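Local coordinates for inositol monophosphatase (Zymomonas mobilis, PDB 4N81), which probably acts as a magnesium-dependent phosphatase of the inositol monophosphatase superfamily, removing phosphate from substrates such as inositol monophosphate, at residues A[247-250]-A[251-254]; A[156-159]-A[160-164]. One frame throughout, in Å; residues are numbered along the deposited sequence.

Contact 1 of 2, residues A[247-250]-A[251-254]; sequences HHLI and EPAL
Leu249 O accepts the N-H of Ala253 at 3.0 Å from its N, and one residue further on Ile250 O receives that of Leu254, its N also 3.0 Å away. The second bond is the straighter, with 168° at the hydrogen against 156° in the first, and in both the donor is tilted a little from the carbonyl plane. These are the opening i to i+4 bonds of helix 250-257. Pro252 shows how such an opening can take a residue without an N-H: where an amide of this turn might meet His248 O, the ring brings CD to 3.3 Å from that oxygen. A CH2 group thus sits beside the carbonyl where a donor would otherwise be. Ala253 turns its methyl back over the turn, CB lying 3.2 Å from Leu249 O. On the apolar flank, Ile250 and Leu254 run side by side and point the same way. Ile250 swings CG1 anti to its backbone N (chi1 179°), which sets it 3.9 Å from Leu254 CD1. Both residues, with Ala253, lean on Ile242 of strand 241-244. Leu249 faces elsewhere, touching Leu150 and Ala153, and meets Pro252 only lightly, CD1 to CG 4.3 Å. The outer flank is polar: Glu251, bent at chi2, hydrogen-bonds through OE1 to Ser255 one turn on. The whole is a typical amphipathic first turn of an alpha-helix, with proline in its early positions, laid by its apolar side on the five-stranded sheet of the alpha/beta fold.

Contact 2 of 2, residues A[156-159]-A[160-164]; sequences ATTS and PWLFE
Ser159 OG accepts the N-H of Trp161, at 3.0 Å from its N, and this closes an ST turn: the hydroxyl oxygen reaches the amide two residues on. A type I beta-turn is superposed on it, since Ser159 O takes the N-H of Leu162 at 3.1 Å from its N. That donor stands well above the carbonyl plane, with only 115° at the oxygen, in keeping with the tight 3-10 segment 160-162. With OG anti to the backbone N (chi1 174°), the hydroxyl lies beside the chain that follows and meets the Trp161 amide. Were the hydroxyl removed, as in an alanine at this place, that N-H would probably lose its acceptor, and the ST turn with it. Ser159 O also lies near the plane of the Phe163 ring, at its edge, 3.4 Å from CD2. Thr157 OG1 comes to that same ring edge, 3.5 Å from CE2, while its hydrogen bond goes to Val202 O in the neighbouring strand. Leu162 lies across Thr158, CD1 to CG2 3.8 Å, and the hydroxyl of Thr158 bonds away to Glu203 and Asp186. Thr158, just past strand 154-157, has its side chain about 7 Å from that of Asp89, a predicted magnesium ligand. The turn itself also faces the second subunit, whose Leu183 packs on Ser159, Pro160 and Trp161, and whose Arg175 makes a cation-pi contact with the indole. Within the turn, one face of the Trp161 ring carries Pro160 CG, 3.9 Å above the plane and over its centre.

Along the chain, contact 2 comes first and contact 1 near the C-terminus, yet both illustrate how a strand gives way to a helix in the same five-stranded sheet. Contact 2 leads from strand 154-157 toward helix 165-175; contact 1 follows strand 241-244 and begins helix 250-257. Strand 200-203 lies between those two strands. The contacts do not touch: their centres are 19 Å apart and their nearest atoms about 10 Å. Contact 1 does pack against the loop leading into strand 154-157, the strand on which contact 2 starts. Contact 2 takes part in the subunit interface and lies near the predicted metal site, whereas contact 1 is distant from the annotated sites and untouched by the second subunit.

Contact 1 of 2, residues A[247-250]-A[251-254]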
loop_
_atom_site.group_PDB
_atom_site.type_symbol
_atom_site.label_atom_id
_atom_site.label_comp_id
_atom_site.label_asym_id
_atom_site.label_seq_id
_atom_site.Cartn_x
_atom_site.Cartn_y
_atom_site.Cartn_z
ATOM N N HIS A 247 22.607 9.983 -3.862
ATOM C CA HIS A 247 22.823 11.150 -4.767
ATOM C C HIS A 247 23.423 10.733 -6.135
ATOM O O HIS A 247 23.179 11.342 -7.207
ATOM C CB HIS A 247 23.779 12.168 -4.129
ATOM C CG HIS A 247 23.256 12.866 -2.903
ATOM N ND1 HIS A 247 22.379 12.290 -2.005
ATOM C CD2 HIS A 247 23.538 14.096 -2.410
ATOM C CE1 HIS A 247 22.142 13.137 -1.016
ATOM N NE2 HIS A 247 22.834 14.239 -1.240
ATOM N N HIS A 248 24.144 9.622 -6.103
ATOM C CA HIS A 248 24.765 9.070 -7.311
ATOM C C HIS A 248 23.714 8.643 -8.383
ATOM O O HIS A 248 24.036 8.526 -9.573
ATOM C CB HIS A 248 25.634 7.862 -6.907
ATOM C CG HIS A 248 26.300 7.155 -8.056
ATOM N ND1 HIS A 248 27.419 7.648 -8.692
ATOM C CD2 HIS A 248 26.036 5.957 -8.631
ATOM C CE1 HIS A 248 27.806 6.798 -9.625
ATOM N NE2 HIS A 248 26.973 5.767 -9.616
ATOM N N LEU A 249 22.487 8.356 -7.967
ATOM C CA LEU A 249 21.479 7.865 -8.894
ATOM C C LEU A 249 20.655 8.969 -9.525
ATOM O O LEU A 249 19.868 8.688 -10.446
ATOM C CB LEU A 249 20.518 6.857 -8.193
ATOM C CG LEU A 249 20.586 5.436 -8.763
ATOM C CD1 LEU A 249 22.006 4.982 -8.989
ATOM C CD2 LEU A 249 19.850 4.467 -7.857
ATOM N N ILE A 250 20.804 10.229 -9.061
ATOM C CA ILE A 250 19.854 11.167 -9.655
ATOM C C ILE A 250 20.174 11.455 -11.128
ATOM O O ILE A 250 19.281 11.532 -11.946
ATOM C CB ILE A 250 19.688 12.463 -8.780
ATOM C CG1 ILE A 250 18.705 13.434 -9.449
ATOM C CG2 ILE A 250 21.002 13.166 -8.603
ATOM C CD1 ILE A 250 17.952 14.265 -8.378
ATOM N N GLU A 251 21.451 11.596 -11.485
ATOM C CA GLU A 251 21.750 11.762 -12.918
ATOM C C GLU A 251 21.292 10.615 -13.859
ATOM O O GLU A 251 20.661 10.877 -14.887
ATOM C CB GLU A 251 23.236 12.103 -13.145
ATOM C CG GLU A 251 23.543 12.617 -14.539
ATOM C CD GLU A 251 23.697 11.494 -15.569
ATOM O OE1 GLU A 251 23.388 11.727 -16.772
ATOM O OE2 GLU A 251 24.102 10.381 -15.167
ATOM N N PRO A 252 21.657 9.359 -13.543
ATOM C CA PRO A 252 21.131 8.286 -14.396
ATOM C C PRO A 252 19.624 8.176 -14.424
ATOM O O PRO A 252 19.085 7.869 -15.468
ATOM C CB PRO A 252 21.767 6.992 -13.813
ATOM C CG PRO A 252 22.353 7.380 -12.532
ATOM C CD PRO A 252 22.641 8.865 -12.553
ATOM N N ALA A 253 18.952 8.457 -13.308
ATOM C CA ALA A 253 17.515 8.403 -13.300
ATOM C C ALA A 253 16.911 9.448 -14.238
ATOM O O ALA A 253 16.042 9.138 -15.085
ATOM C CB ALA A 253 16.973 8.616 -11.822
ATOM N N LEU A 254 17.387 10.680 -14.139
ATOM C CA LEU A 254 16.817 11.736 -15.012
ATOM C C LEU A 254 17.177 11.433 -16.459
ATOM O O LEU A 254 16.362 11.585 -17.346
ATOM C CB LEU A 254 17.324 13.115 -14.574
ATOM C CG LEU A 254 16.782 13.604 -13.227
ATOM C CD1 LEU A 254 17.490 14.942 -12.816
ATOM C CD2 LEU A 254 15.255 13.785 -13.240
#

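Contact 2 of 2, residues A[156-159]-A[160-164]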
loop_
_atom_site.group_PDB
_atom_site.type_symbol
_atom_site.label_atom_id
_atom_site.label_comp_id
_atom_site.label_asym_id
_atom_site.label_seq_id
_atom_site.Cartn_x
_atom_site.Cartn_y
_atom_site.Cartn_z
ATOM N N ALA A 156 9.326 3.795 -6.952
ATOM C CA ALA A 156 7.919 3.787 -6.558
ATOM C C ALA A 156 7.264 4.994 -7.171
ATOM O O ALA A 156 7.915 6.044 -7.407
ATOM C CB ALA A 156 7.790 3.903 -4.987
ATOM N N THR A 157 5.965 4.865 -7.394
ATOM C CA THR A 157 5.168 6.059 -7.760
ATOM C C THR A 157 3.706 5.763 -7.381
ATOM O O THR A 157 3.333 4.585 -7.265
ATOM C CB THR A 157 5.212 6.389 -9.257
ATOM O OG1 THR A 157 4.748 7.758 -9.457
ATOM C CG2 THR A 157 4.321 5.410 -10.114
ATOM N N THR A 158 2.908 6.800 -7.148
ATOM C CA THR A 158 1.549 6.504 -6.669
ATOM C C THR A 158 0.732 5.850 -7.785
ATOM O O THR A 158 0.055 4.834 -7.551
ATOM C CB THR A 158 0.839 7.791 -6.159
ATOM O OG1 THR A 158 1.551 8.250 -4.991
ATOM C CG2 THR A 158 -0.613 7.454 -5.771
ATOM N N SER A 159 0.810 6.422 -8.993
ATOM C CA SER A 159 0.108 5.829 -10.149
ATOM C C SER A 159 0.672 6.314 -11.485
ATOM O O SER A 159 0.891 7.497 -11.643
ATOM C CB SER A 159 -1.413 6.171 -10.090
ATOM O OG SER A 159 -2.064 5.703 -11.293
ATOM N N PRO A 160 0.848 5.418 -12.477
ATOM C CA PRO A 160 1.207 5.869 -13.829
ATOM C C PRO A 160 0.179 6.815 -14.414
ATOM O O PRO A 160 0.513 7.712 -15.201
ATOM C CB PRO A 160 1.341 4.572 -14.625
ATOM C CG PRO A 160 0.568 3.611 -13.921
ATOM C CD PRO A 160 0.674 3.960 -12.445
ATOM N N TRP A 161 -1.072 6.647 -14.010
ATOM C CA TRP A 161 -2.123 7.483 -14.576
ATOM C C TRP A 161 -2.265 8.852 -13.910
ATOM O O TRP A 161 -3.128 9.646 -14.308
ATOM C CB TRP A 161 -3.463 6.700 -14.639
ATOM C CG TRP A 161 -3.235 5.374 -15.309
ATOM C CD1 TRP A 161 -2.870 5.172 -16.599
ATOM C CD2 TRP A 161 -3.307 4.071 -14.704
ATOM N NE1 TRP A 161 -2.729 3.821 -16.846
ATOM C CE2 TRP A 161 -3.014 3.131 -15.698
ATOM C CE3 TRP A 161 -3.642 3.617 -13.431
ATOM C CZ2 TRP A 161 -3.015 1.748 -15.451
ATOM C CZ3 TRP A 161 -3.641 2.235 -13.197
ATOM C CH2 TRP A 161 -3.325 1.343 -14.190
ATOM N N LEU A 162 -1.464 9.123 -12.875
ATOM C CA LEU A 162 -1.465 10.453 -12.294
ATOM C C LEU A 162 -0.487 11.429 -12.999
ATOM O O LEU A 162 -0.398 12.600 -12.627
ATOM C CB LEU A 162 -1.208 10.389 -10.791
ATOM C CG LEU A 162 -2.394 9.809 -10.010
ATOM C CD1 LEU A 162 -1.916 9.732 -8.553
ATOM C CD2 LEU A 162 -3.540 10.809 -10.165
ATOM N N PHE A 163 0.254 10.934 -13.985
ATOM C CA PHE A 163 1.087 11.756 -14.859
ATOM C C PHE A 163 0.278 12.398 -15.986
ATOM O O PHE A 163 -0.765 11.865 -16.390
ATOM C CB PHE A 163 2.213 10.909 -15.484
ATOM C CG PHE A 163 3.254 10.414 -14.473
ATOM C CD1 PHE A 163 4.510 11.040 -14.367
ATOM C CD2 PHE A 163 2.970 9.318 -13.634
ATOM C CE1 PHE A 163 5.477 10.612 -13.429
ATOM C CE2 PHE A 163 3.965 8.868 -12.664
ATOM C CZ PHE A 163 5.191 9.509 -12.562
ATOM N N GLU A 164 0.825 13.481 -16.544
ATOM C CA GLU A 164 0.408 14.027 -17.838
ATOM C C GLU A 164 0.781 13.010 -18.916
ATOM O O GLU A 164 1.576 12.080 -18.699
ATOM C CB GLU A 164 1.118 15.383 -18.110
ATOM C CG GLU A 164 0.794 16.410 -17.028
ATOM C CD GLU A 164 1.637 17.678 -17.078
ATOM O OE1 GLU A 164 1.665 18.397 -16.034
ATOM O OE2 GLU A 164 2.274 17.952 -18.136
#